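Local coordinates for N-acyl-D-glutamate deacylase (Bordetella bronchiseptica, PDB 3GIP), which catalyses hydrolysis of N-acyl-D-glutamate to release D-glutamate, probably by a zinc-dependent mechanism of the amidohydrolase superfamily, at residues A175-G180 and A209-L214; G180-S185 and F412-R417; A147-A152 and Q170-A175; A126-L131 and V140-G145. One frame throughout, in Å; residues are numbered along the deposited sequence.

Interaction 1 of 4, residues A175-G180 and A209-L214; sequences AALEAG and AERRRL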
loop_
_atom_site.group_PDB
_atom_site.type_symbol
_atom_site.label_atom_id
_atom_site.label_comp_id
_atom_site.label_asym_id
_atom_site.label_seq_id
_atom_site.Cartn_x
_atom_site.Cartn_y
_atom_site.Cartn_z
ATOM N N ALA A 175 -1.205 -22.391 -3.995
ATOM C CA ALA A 175 -2.652 -22.408 -3.852
ATOM C C ALA A 175 -3.199 -20.983 -3.811
ATOM O O ALA A 175 -4.240 -20.691 -4.396
ATOM C CB ALA A 175 -3.045 -23.157 -2.585
ATOM N N ALA A 176 -2.489 -20.097 -3.118
ATOM C CA ALA A 176 -2.917 -18.707 -3.007
ATOM C C ALA A 176 -2.899 -18.044 -4.380
ATOM O O ALA A 176 -3.840 -17.346 -4.756
ATOM C CB ALA A 176 -2.003 -17.949 -2.042
ATOM N N LEU A 177 -1.827 -18.271 -5.133
ATOM C CA LEU A 177 -1.709 -17.698 -6.467
ATOM C C LEU A 177 -2.780 -18.264 -7.396
ATOM O O LEU A 177 -3.344 -17.544 -8.219
ATOM C CB LEU A 177 -0.318 -17.974 -7.044
ATOM C CG LEU A 177 0.868 -17.403 -6.257
ATOM C CD1 LEU A 177 2.152 -17.649 -7.032
ATOM C CD2 LEU A 177 0.671 -15.905 -6.031
ATOM N N GLU A 178 -3.064 -19.556 -7.267
ATOM C CA GLU A 178 -4.083 -20.167 -8.109
ATOM C C GLU A 178 -5.446 -19.573 -7.758
ATOM O O GLU A 178 -6.330 -19.478 -8.609
ATOM C CB GLU A 178 -4.087 -21.691 -7.923
ATOM C CG GLU A 178 -2.744 -22.341 -8.256
ATOM C CD GLU A 178 -2.737 -23.849 -8.077
ATOM O OE1 GLU A 178 -3.376 -24.345 -7.125
ATOM O OE2 GLU A 178 -2.072 -24.539 -8.881
ATOM N N ALA A 179 -5.599 -19.154 -6.503
ATOM C CA ALA A 179 -6.850 -18.562 -6.035
ATOM C C ALA A 179 -7.004 -17.112 -6.492
ATOM O O ALA A 179 -8.101 -16.553 -6.438
ATOM C CB ALA A 179 -6.933 -18.642 -4.514
ATOM N N GLY A 180 -5.908 -16.499 -6.931
ATOM C CA GLY A 180 -5.990 -15.126 -7.401
ATOM C C GLY A 180 -5.063 -14.116 -6.750
ATOM O O GLY A 180 -5.083 -12.942 -7.120
ATOM N N ALA A 209 7.459 -16.491 -9.710
ATOM C CA ALA A 209 8.002 -16.199 -11.033
ATOM C C ALA A 209 7.390 -17.074 -12.125
ATOM O O ALA A 209 7.086 -16.594 -13.219
ATOM C CB ALA A 209 9.512 -16.368 -11.014
ATOM N N GLU A 210 7.203 -18.355 -11.826
ATOM C CA GLU A 210 6.636 -19.288 -12.796
ATOM C C GLU A 210 5.234 -18.879 -13.230
ATOM O O GLU A 210 4.802 -19.185 -14.344
ATOM C CB GLU A 210 6.595 -20.702 -12.208
ATOM C CG GLU A 210 5.954 -21.737 -13.125
ATOM C CD GLU A 210 6.735 -21.953 -14.409
ATOM O OE1 GLU A 210 6.226 -22.667 -15.301
ATOM O OE2 GLU A 210 7.857 -21.417 -14.530
ATOM N N ARG A 211 4.525 -18.182 -12.351
ATOM C CA ARG A 211 3.169 -17.745 -12.645
ATOM C C ARG A 211 3.091 -16.245 -12.907
ATOM O O ARG A 211 2.008 -15.657 -12.918
ATOM C CB ARG A 211 2.260 -18.146 -11.485
ATOM C CG ARG A 211 2.262 -19.652 -11.283
ATOM C CD ARG A 211 1.598 -20.094 -9.996
ATOM N NE ARG A 211 1.582 -21.552 -9.915
ATOM C CZ ARG A 211 2.670 -22.314 -9.829
ATOM N NH1 ARG A 211 3.879 -21.763 -9.801
ATOM N NH2 ARG A 211 2.551 -23.635 -9.795
ATOM N N ARG A 212 4.252 -15.639 -13.139
ATOM C CA ARG A 212 4.343 -14.209 -13.407
ATOM C C ARG A 212 3.690 -13.399 -12.292
ATOM O O ARG A 212 2.929 -12.467 -12.549
ATOM C CB ARG A 212 3.687 -13.876 -14.750
ATOM C CG ARG A 212 4.327 -14.590 -15.931
ATOM C CD ARG A 212 3.665 -14.208 -17.244
ATOM N NE ARG A 212 4.227 -14.949 -18.371
ATOM C CZ ARG A 212 4.132 -16.267 -18.524
ATOM N NH1 ARG A 212 3.492 -17.001 -17.620
ATOM N NH2 ARG A 212 4.678 -16.854 -19.580
ATOM N N ARG A 213 3.992 -13.772 -11.052
ATOM C CA ARG A 213 3.454 -13.076 -9.892
ATOM C C ARG A 213 4.589 -12.340 -9.187
ATOM O O ARG A 213 5.761 -12.548 -9.499
ATOM C CB ARG A 213 2.761 -14.066 -8.949
ATOM C CG ARG A 213 1.580 -14.795 -9.594
ATOM C CD ARG A 213 0.503 -13.834 -10.096
ATOM N NE ARG A 213 -0.450 -14.503 -10.982
ATOM C CZ ARG A 213 -1.427 -15.307 -10.575
ATOM N NH1 ARG A 213 -1.607 -15.553 -9.286
ATOM N NH2 ARG A 213 -2.217 -15.889 -11.471
ATOM N N LEU A 214 4.245 -11.493 -8.226
ATOM C CA LEU A 214 5.236 -10.674 -7.536
ATOM C C LEU A 214 5.791 -11.100 -6.189
ATOM O O LEU A 214 5.222 -11.930 -5.477
ATOM C CB LEU A 214 4.666 -9.270 -7.326
ATOM C CG LEU A 214 4.370 -8.342 -8.495
ATOM C CD1 LEU A 214 3.382 -7.283 -8.042
ATOM C CD2 LEU A 214 5.658 -7.699 -8.983
HETATM O O HOH W 1 -4.244 -17.806 -11.104
#

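Interaction 2 of 4, residues G180-S185 and F412-R417; sequences GAVGFS and FGFAER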
loop_
_atom_site.group_PDB
_atom_site.type_symbol
_atom_site.label_atom_id
_atom_site.label_comp_id
_atom_site.label_asym_id
_atom_site.label_seq_id
_atom_site.Cartn_x
_atom_site.Cartn_y
_atom_site.Cartn_z
ATOM N N GLY A 180 -5.908 -16.499 -6.931
ATOM C CA GLY A 180 -5.990 -15.126 -7.401
ATOM C C GLY A 180 -5.063 -14.116 -6.750
ATOM O O GLY A 180 -5.083 -12.942 -7.120
ATOM N N ALA A 181 -4.256 -14.550 -5.786
ATOM C CA ALA A 181 -3.326 -13.637 -5.122
ATOM C C ALA A 181 -2.351 -13.108 -6.169
ATOM O O ALA A 181 -1.983 -13.825 -7.098
ATOM C CB ALA A 181 -2.567 -14.361 -4.021
ATOM N N VAL A 182 -1.929 -11.856 -6.013
ATOM C CA VAL A 182 -1.010 -11.245 -6.966
ATOM C C VAL A 182 0.466 -11.534 -6.705
ATOM O O VAL A 182 1.327 -11.140 -7.490
ATOM C CB VAL A 182 -1.215 -9.709 -7.031
ATOM C CG1 VAL A 182 -2.574 -9.394 -7.626
ATOM C CG2 VAL A 182 -1.098 -9.096 -5.639
ATOM N N GLY A 183 0.756 -12.229 -5.612
ATOM C CA GLY A 183 2.131 -12.555 -5.285
ATOM C C GLY A 183 2.270 -12.753 -3.793
ATOM O O GLY A 183 1.276 -12.964 -3.098
ATOM N N PHE A 184 3.500 -12.703 -3.293
ATOM C CA PHE A 184 3.727 -12.849 -1.866
ATOM C C PHE A 184 4.587 -11.688 -1.381
ATOM O O PHE A 184 5.323 -11.074 -2.164
ATOM C CB PHE A 184 4.391 -14.201 -1.553
ATOM C CG PHE A 184 5.854 -14.268 -1.894
ATOM C CD1 PHE A 184 6.813 -14.177 -0.892
ATOM C CD2 PHE A 184 6.272 -14.448 -3.211
ATOM C CE1 PHE A 184 8.176 -14.267 -1.196
ATOM C CE2 PHE A 184 7.632 -14.538 -3.527
ATOM C CZ PHE A 184 8.583 -14.448 -2.514
ATOM N N SER A 185 4.477 -11.373 -0.099
ATOM C CA SER A 185 5.258 -10.283 0.462
ATOM C C SER A 185 6.129 -10.804 1.585
ATOM O O SER A 185 5.807 -11.815 2.211
ATOM C CB SER A 185 4.333 -9.196 1.012
ATOM O OG SER A 185 3.633 -9.651 2.164
ATOM N N PHE A 412 1.461 -4.736 -11.076
ATOM C CA PHE A 412 0.647 -5.765 -10.440
ATOM C C PHE A 412 -0.211 -6.600 -11.383
ATOM O O PHE A 412 -0.859 -7.553 -10.951
ATOM C CB PHE A 412 -0.214 -5.122 -9.352
ATOM C CG PHE A 412 0.571 -4.718 -8.141
ATOM C CD1 PHE A 412 0.765 -5.615 -7.095
ATOM C CD2 PHE A 412 1.185 -3.469 -8.076
ATOM C CE1 PHE A 412 1.564 -5.280 -6.003
ATOM C CE2 PHE A 412 1.988 -3.123 -6.986
ATOM C CZ PHE A 412 2.178 -4.033 -5.948
ATOM N N GLY A 413 -0.216 -6.242 -12.661
ATOM C CA GLY A 413 -0.974 -7.007 -13.639
ATOM C C GLY A 413 -2.473 -6.794 -13.669
ATOM O O GLY A 413 -3.229 -7.736 -13.919
ATOM N N PHE A 414 -2.916 -5.567 -13.425
ATOM C CA PHE A 414 -4.341 -5.273 -13.444
ATOM C C PHE A 414 -4.812 -4.912 -14.839
ATOM O O PHE A 414 -4.580 -3.801 -15.321
ATOM C CB PHE A 414 -4.681 -4.126 -12.491
ATOM C CG PHE A 414 -4.320 -4.395 -11.065
ATOM C CD1 PHE A 414 -4.474 -5.665 -10.519
ATOM C CD2 PHE A 414 -3.846 -3.372 -10.254
ATOM C CE1 PHE A 414 -4.162 -5.911 -9.190
ATOM C CE2 PHE A 414 -3.531 -3.610 -8.921
ATOM C CZ PHE A 414 -3.689 -4.883 -8.389
ATOM N N ALA A 415 -5.479 -5.858 -15.489
ATOM C CA ALA A 415 -5.990 -5.624 -16.827
ATOM C C ALA A 415 -7.238 -4.755 -16.750
ATOM O O ALA A 415 -8.059 -4.900 -15.842
ATOM C CB ALA A 415 -6.314 -6.949 -17.506
ATOM N N GLU A 416 -7.358 -3.842 -17.705
ATOM C CA GLU A 416 -8.500 -2.944 -17.795
ATOM C C GLU A 416 -8.680 -2.008 -16.604
ATOM O O GLU A 416 -9.800 -1.617 -16.276
ATOM C CB GLU A 416 -9.777 -3.757 -18.024
ATOM C CG GLU A 416 -9.719 -4.611 -19.282
ATOM C CD GLU A 416 -9.495 -3.785 -20.535
ATOM O OE1 GLU A 416 -9.113 -4.369 -21.573
ATOM O OE2 GLU A 416 -9.704 -2.553 -20.490
ATOM N N ARG A 417 -7.573 -1.650 -15.961
ATOM C CA ARG A 417 -7.600 -0.724 -14.833
ATOM C C ARG A 417 -6.372 0.168 -14.867
ATOM O O ARG A 417 -5.367 -0.166 -15.493
ATOM C CB ARG A 417 -7.632 -1.468 -13.494
ATOM C CG ARG A 417 -8.958 -2.116 -13.187
ATOM C CD ARG A 417 -8.995 -2.701 -11.787
ATOM N NE ARG A 417 -10.098 -3.646 -11.675
ATOM C CZ ARG A 417 -11.375 -3.303 -11.554
ATOM N NH1 ARG A 417 -11.724 -2.025 -11.510
ATOM N NH2 ARG A 417 -12.307 -4.246 -11.514
HETATM O O HOH W 2 0.842 -10.189 -10.178
#

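Interaction 3 of 4, residues A147-A152 and Q170-A175; sequences ANLRLA and QDMLQA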
loop_
_atom_site.group_PDB
_atom_site.type_symbol
_atom_site.label_atom_id
_atom_site.label_comp_id
_atom_site.label_asym_id
_atom_site.label_seq_id
_atom_site.Cartn_x
_atom_site.Cartn_y
_atom_site.Cartn_z
ATOM N N ALA A 147 5.174 -14.214 6.415
ATOM C CA ALA A 147 5.053 -14.480 7.842
ATOM C C ALA A 147 3.925 -15.489 8.038
ATOM O O ALA A 147 4.059 -16.442 8.809
ATOM C CB ALA A 147 4.757 -13.194 8.602
ATOM N N ASN A 148 2.815 -15.276 7.334
ATOM C CA ASN A 148 1.670 -16.182 7.420
ATOM C C ASN A 148 2.090 -17.583 7.001
ATOM O O ASN A 148 1.735 -18.569 7.654
ATOM C CB ASN A 148 0.535 -15.715 6.506
ATOM C CG ASN A 148 -0.206 -14.520 7.057
ATOM O OD1 ASN A 148 -1.363 -14.626 7.466
ATOM N ND2 ASN A 148 0.456 -13.370 7.072
ATOM N N LEU A 149 2.844 -17.668 5.908
ATOM C CA LEU A 149 3.294 -18.963 5.411
ATOM C C LEU A 149 4.107 -19.695 6.467
ATOM O O LEU A 149 3.860 -20.872 6.734
ATOM C CB LEU A 149 4.118 -18.792 4.131
ATOM C CG LEU A 149 3.348 -18.201 2.946
ATOM C CD1 LEU A 149 4.281 -18.074 1.754
ATOM C CD2 LEU A 149 2.158 -19.086 2.592
ATOM N N ARG A 150 5.070 -19.003 7.071
ATOM C CA ARG A 150 5.892 -19.614 8.106
ATOM C C ARG A 150 5.060 -20.014 9.321
ATOM O O ARG A 150 5.206 -21.118 9.845
ATOM C CB ARG A 150 7.004 -18.663 8.563
ATOM C CG ARG A 150 8.343 -18.901 7.895
ATOM C CD ARG A 150 9.485 -18.286 8.697
ATOM N NE ARG A 150 10.777 -18.774 8.225
ATOM C CZ ARG A 150 11.684 -19.362 8.997
ATOM N NH1 ARG A 150 11.449 -19.535 10.290
ATOM N NH2 ARG A 150 12.818 -19.805 8.472
ATOM N N LEU A 151 4.190 -19.115 9.770
ATOM C CA LEU A 151 3.364 -19.387 10.944
ATOM C C LEU A 151 2.343 -20.491 10.714
ATOM O O LEU A 151 1.879 -21.122 11.665
ATOM C CB LEU A 151 2.643 -18.116 11.390
ATOM C CG LEU A 151 3.549 -16.956 11.812
ATOM C CD1 LEU A 151 2.699 -15.726 12.067
ATOM C CD2 LEU A 151 4.349 -17.337 13.052
ATOM N N ALA A 152 1.994 -20.721 9.454
ATOM C CA ALA A 152 1.016 -21.747 9.114
ATOM C C ALA A 152 1.654 -23.101 8.828
ATOM O O ALA A 152 1.018 -24.144 9.007
ATOM C CB ALA A 152 0.199 -21.298 7.905
ATOM N N GLN A 170 5.662 -23.440 -0.094
ATOM C CA GLN A 170 5.572 -23.238 -1.529
ATOM C C GLN A 170 4.208 -23.689 -2.046
ATOM O O GLN A 170 3.612 -23.028 -2.895
ATOM C CB GLN A 170 6.704 -23.983 -2.243
ATOM C CG GLN A 170 8.029 -23.238 -2.163
ATOM C CD GLN A 170 9.185 -23.990 -2.784
ATOM O OE1 GLN A 170 9.026 -24.696 -3.785
ATOM N NE2 GLN A 170 10.367 -23.825 -2.207
ATOM N N ASP A 171 3.704 -24.803 -1.520
ATOM C CA ASP A 171 2.400 -25.301 -1.943
ATOM C C ASP A 171 1.293 -24.351 -1.496
ATOM O O ASP A 171 0.316 -24.141 -2.221
ATOM C CB ASP A 171 2.143 -26.701 -1.377
ATOM C CG ASP A 171 3.029 -27.759 -2.011
ATOM O OD1 ASP A 171 3.514 -27.533 -3.140
ATOM O OD2 ASP A 171 3.227 -28.826 -1.388
ATOM N N MET A 172 1.448 -23.779 -0.303
ATOM C CA MET A 172 0.466 -22.831 0.215
ATOM C C MET A 172 0.480 -21.592 -0.673
ATOM O O MET A 172 -0.567 -21.026 -0.989
ATOM C CB MET A 172 0.802 -22.433 1.653
ATOM C CG MET A 172 0.655 -23.554 2.670
ATOM S SD MET A 172 0.955 -22.967 4.354
ATOM C CE MET A 172 -0.651 -22.356 4.769
ATOM N N LEU A 173 1.674 -21.172 -1.075
ATOM C CA LEU A 173 1.799 -20.009 -1.942
ATOM C C LEU A 173 1.164 -20.320 -3.292
ATOM O O LEU A 173 0.421 -19.506 -3.840
ATOM C CB LEU A 173 3.271 -19.636 -2.135
ATOM C CG LEU A 173 3.548 -18.593 -3.224
ATOM C CD1 LEU A 173 2.738 -17.329 -2.956
ATOM C CD2 LEU A 173 5.028 -18.283 -3.264
ATOM N N GLN A 174 1.446 -21.509 -3.820
ATOM C CA GLN A 174 0.893 -21.901 -5.110
ATOM C C GLN A 174 -0.628 -21.873 -5.075
ATOM O O GLN A 174 -1.271 -21.390 -6.009
ATOM C CB GLN A 174 1.373 -23.302 -5.499
ATOM C CG GLN A 174 0.992 -23.689 -6.919
ATOM C CD GLN A 174 1.447 -25.086 -7.287
ATOM O OE1 GLN A 174 2.570 -25.483 -6.980
ATOM N NE2 GLN A 174 0.581 -25.833 -7.966
ATOM N N ALA A 175 -1.205 -22.391 -3.995
ATOM C CA ALA A 175 -2.652 -22.408 -3.852
ATOM C C ALA A 175 -3.199 -20.983 -3.811
ATOM O O ALA A 175 -4.240 -20.691 -4.396
ATOM C CB ALA A 175 -3.045 -23.157 -2.585
#

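Interaction 4 of 4, residues A126-L131 and V140-G145; sequences AYFAAL and VAALVG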
loop_
_atom_site.group_PDB
_atom_site.type_symbol
_atom_site.label_atom_id
_atom_site.label_comp_id
_atom_site.label_asym_id
_atom_site.label_seq_id
_atom_site.Cartn_x
_atom_site.Cartn_y
_atom_site.Cartn_z
ATOM N N ALA A 126 -11.009 -18.738 1.137
ATOM C CA ALA A 126 -11.957 -18.347 2.176
ATOM C C ALA A 126 -12.043 -16.825 2.277
ATOM O O ALA A 126 -13.130 -16.256 2.399
ATOM C CB ALA A 126 -11.534 -18.937 3.516
ATOM N N TYR A 127 -10.888 -16.172 2.217
ATOM C CA TYR A 127 -10.819 -14.717 2.297
ATOM C C TYR A 127 -11.571 -14.089 1.128
ATOM O O TYR A 127 -12.422 -13.216 1.315
ATOM C CB TYR A 127 -9.350 -14.282 2.291
ATOM C CG TYR A 127 -9.117 -12.787 2.321
ATOM C CD1 TYR A 127 -9.769 -11.971 3.245
ATOM C CD2 TYR A 127 -8.196 -12.193 1.454
ATOM C CE1 TYR A 127 -9.507 -10.601 3.307
ATOM C CE2 TYR A 127 -7.927 -10.831 1.510
ATOM C CZ TYR A 127 -8.583 -10.043 2.435
ATOM O OH TYR A 127 -8.308 -8.693 2.490
ATOM N N PHE A 128 -11.265 -14.549 -0.081
ATOM C CA PHE A 128 -11.916 -14.033 -1.276
ATOM C C PHE A 128 -13.409 -14.342 -1.286
ATOM O O PHE A 128 -14.207 -13.554 -1.791
ATOM C CB PHE A 128 -11.247 -14.600 -2.531
ATOM C CG PHE A 128 -9.919 -13.968 -2.853
ATOM C CD1 PHE A 128 -9.397 -12.957 -2.049
ATOM C CD2 PHE A 128 -9.199 -14.371 -3.972
ATOM C CE1 PHE A 128 -8.178 -12.355 -2.358
ATOM C CE2 PHE A 128 -7.979 -13.776 -4.290
ATOM C CZ PHE A 128 -7.468 -12.765 -3.482
ATOM N N ALA A 129 -13.785 -15.489 -0.726
ATOM C CA ALA A 129 -15.191 -15.871 -0.666
ATOM C C ALA A 129 -15.928 -14.892 0.240
ATOM O O ALA A 129 -17.069 -14.514 -0.031
ATOM C CB ALA A 129 -15.329 -17.289 -0.130
ATOM N N ALA A 130 -15.265 -14.480 1.316
ATOM C CA ALA A 130 -15.853 -13.538 2.258
ATOM C C ALA A 130 -16.039 -12.185 1.587
ATOM O O ALA A 130 -17.051 -11.512 1.793
ATOM C CB ALA A 130 -14.961 -13.397 3.481
ATOM N N LEU A 131 -15.057 -11.790 0.780
ATOM C CA LEU A 131 -15.125 -10.521 0.073
ATOM C C LEU A 131 -16.212 -10.529 -1.002
ATOM O O LEU A 131 -16.893 -9.527 -1.200
ATOM C CB LEU A 131 -13.764 -10.187 -0.550
ATOM C CG LEU A 131 -12.642 -9.856 0.438
ATOM C CD1 LEU A 131 -11.331 -9.662 -0.315
ATOM C CD2 LEU A 131 -13.002 -8.600 1.217
ATOM N N VAL A 140 -10.004 -4.727 -4.408
ATOM C CA VAL A 140 -8.995 -5.345 -3.564
ATOM C C VAL A 140 -8.165 -6.424 -4.244
ATOM O O VAL A 140 -8.702 -7.394 -4.782
ATOM C CB VAL A 140 -9.648 -5.980 -2.315
ATOM C CG1 VAL A 140 -8.578 -6.583 -1.415
ATOM C CG2 VAL A 140 -10.460 -4.935 -1.569
ATOM N N ALA A 141 -6.849 -6.241 -4.216
ATOM C CA ALA A 141 -5.909 -7.213 -4.761
ATOM C C ALA A 141 -5.164 -7.673 -3.518
ATOM O O ALA A 141 -4.929 -6.871 -2.610
ATOM C CB ALA A 141 -4.951 -6.551 -5.744
ATOM N N ALA A 142 -4.793 -8.949 -3.458
ATOM C CA ALA A 142 -4.121 -9.444 -2.267
ATOM C C ALA A 142 -2.848 -10.243 -2.469
ATOM O O ALA A 142 -2.744 -11.069 -3.377
ATOM C CB ALA A 142 -5.104 -10.265 -1.432
ATOM N N LEU A 143 -1.885 -9.985 -1.591
ATOM C CA LEU A 143 -0.609 -10.682 -1.575
ATOM C C LEU A 143 -0.704 -11.628 -0.384
ATOM O O LEU A 143 -1.447 -11.359 0.561
ATOM C CB LEU A 143 0.542 -9.705 -1.319
ATOM C CG LEU A 143 0.848 -8.631 -2.363
ATOM C CD1 LEU A 143 1.523 -7.441 -1.680
ATOM C CD2 LEU A 143 1.742 -9.207 -3.455
ATOM N N VAL A 144 0.019 -12.738 -0.434
ATOM C CA VAL A 144 0.026 -13.666 0.692
ATOM C C VAL A 144 1.308 -13.376 1.457
ATOM O O VAL A 144 2.383 -13.260 0.864
ATOM C CB VAL A 144 0.002 -15.143 0.230
ATOM C CG1 VAL A 144 1.139 -15.416 -0.724
ATOM C CG2 VAL A 144 0.099 -16.064 1.443
ATOM N N GLY A 145 1.193 -13.240 2.772
ATOM C CA GLY A 145 2.354 -12.928 3.586
ATOM C C GLY A 145 3.274 -14.078 3.930
ATOM O O GLY A 145 2.825 -15.155 4.330
#

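Interaction 1 of 4, residues A175-G180 and A209-L214
R213 lies alongside L177, and the two side chains run past each other in opposite directions. The guanidinium group presents its edge to the backbone oxygen of L177. R213 NH1 donates to L177 O at 2.8 Å, with an N-H...O angle of 164°. The oxygen is almost in the guanidinium plane, but NH1 stands tilted from the carbonyl plane. G180 N reaches the same L177 O at 3.1 Å from the opposite face. One water adds a third hydrogen bond: it donates to L177 O at 3.0 Å and accepts from R213 NH2. These partners belong to a helix ending. Helix 163-179 stops in a Schellman motif at G180, which has positive phi, and helix 198-210 ends in another at R212. The two helices precede successive parallel strands of the TIM-barrel fold of amidohydrolases. R213 NH1 also makes a weak hydrogen bond to A181 O, just past the first helix. The carbon parts meet beside this edge. L177 CD2 sits 3.8 Å from R213 CG, where the arginine chain bends (chi2 -59°) and turns its head back toward the helix end. R211 comes in extended and crosses L177 obliquely, with R211 CD 3.9 Å from L177 CD1. R211 NH1 donates a hydrogen bond to V207 O. E178 OE2 accepts one from Q174 NE2 and stays 4.8 Å from R211 NH2.

Interaction 2 of 4, residues G180-S185 and F412-R417
V182 puts one methyl toward each of two phenylalanines, F412 and F414. Its chi1 of -67° sets CG1 opposite the carbonyl carbon, while CG2 takes the place between the backbone N and that carbon. This splits the two branches between the rings. CG2 of V182 comes to the edge of the F412 ring, near its plane, 4.2 Å from F412 CD1. CG1 of V182 meets the F414 ring at 4.1 Å from CE1, and the two side chains cross at about a right angle. F414 CG lies beside its own backbone N (chi1 -60°), and the ring extends from there to the valine. One face of that ring also carries F412 CB, which stands 3.6 Å above the F414 plane, offset toward the rim. The contact between the segments is small and apolar, with no direct hydrogen bond. A water joins the backbones instead. It donates to V182 O at 2.9 Å and, on a longer bond, to F412 O at 3.2 Å. G413, with positive phi, turns the chain out of helix 406-412 between the two rings. F412 also packs on L214 and V91, and F414 on A141 and V91. The side chain of F412 is about 13 Å from the bound zinc ion. Aromatic filling of this kind, set against residues of several parallel strands, fits the interior of the amidohydrolase TIM barrel near the start of strand 183-187.

Interaction 3 of 4, residues A147-A152 and Q170-A175
L149 projects from helix 147-152 toward M172 and L173 of helix 170-175. Its CD2 methyl is the main bump. L149 CD2 rests on the base of the methionine, 3.7 Å from M172 CB, and reaches the backbone beside it, 4.2 Å from L173 N. The other methyl, L149 CD1, lies 4.3 Å from L173 CB. The forked leucine end thus fits the shallow hollow between M172 and L173. M172 is the bump from the other side. Its chain leaves the helix with CG beside the backbone N and stays extended at chi2. It then bends at chi3 (85°), which brings the methyl CE to A152, about one turn along from L149. A152 has only a small CB, and the low surface there receives the methionine end. The fit is tight: A152 CB is 3.4 Å from M172 CE, closer than usual for two carbons. M172 SD lies 4.0 Å from A152 CB. The segment axes approach to 10.1 Å, and their directions differ by 129°, so the pair is closer to antiparallel than parallel. The contact joins short helix 146-153, directly after strand 139-145, to helix 163-179, which leads into the next parallel strand of the TIM barrel. L149 and L173 both also pack on V144 of strand 139-145. L173 further touches L204 and V207 of helix 198-210, and M172 touches P101. No hydrogen bond links the two segments. The contact is carbon and sulfur against carbon, so it rests on shape, dispersion and burial of apolar surface, with little to fix direction.

Interaction 4 of 4, residues A126-L131 and V140-G145
The backbone oxygen of Y127 accepts from L131 N at 3.0 Å. This helical bond places the side chains of Y127 and L131 one turn apart, and both touch strand 140-145. The phenol oxygen of Y127 has its own partner, D70 O, outside the two segments. The rest of the contact is apolar, and A142 is at its centre. Its methyl meets two ring edges. F128 CE1 is 3.8 Å from A142 CB, and the methyl lies in the plane of that ring. Y127 CE2 is 4.1 Å from A142 CB, again with the methyl near the ring plane. The rings reach it by different routes. In Y127 CG lies opposite the backbone N (chi1 178°), and the ring edge reaches A142. F128 starts off to the flank of the helix, beside its backbone N (chi1 -76°), and its ring end then swings nearer. L131 places CD1 over one face of the Y127 ring, 3.9 Å above the plane and offset toward the rim. L131 CD1 is also 4.3 Å from V140 CG1. V140 and A142 face the helix, while A141 between them faces away. The segment axes run nearly antiparallel, at 165°, and come within 11.1 Å. As in other TIM barrels, helix 124-133 packs on the outside of strand 139-145. V92 of the parallel strand 87-92 touches Y127, V140 and A142, F73 of helix 72-75 touches Y127, L131 and V140, and strand 183-187 pairs along the other edge.

How the interactions relate
From the N terminus, interaction 4 comes first and closes a short loop between helix 124-133 and strand 139-145. Interaction 3 follows in series and joins helix 146-153, which directly follows that strand, to helix 163-179. Interaction 1 opens at A175, where interaction 3 ends. Its loop crosses that of interaction 2: G180 belongs to both, and strand 183-187 lies between the two segments of interaction 1. Interaction 2 spans the longest loop, with 226 residues between its segments, and brings the chain after helix 406-412 back to the barrel. Backbone hydrogen bonds of V182 with A142 and of G183 with V144 pair the strands of interactions 2 and 4.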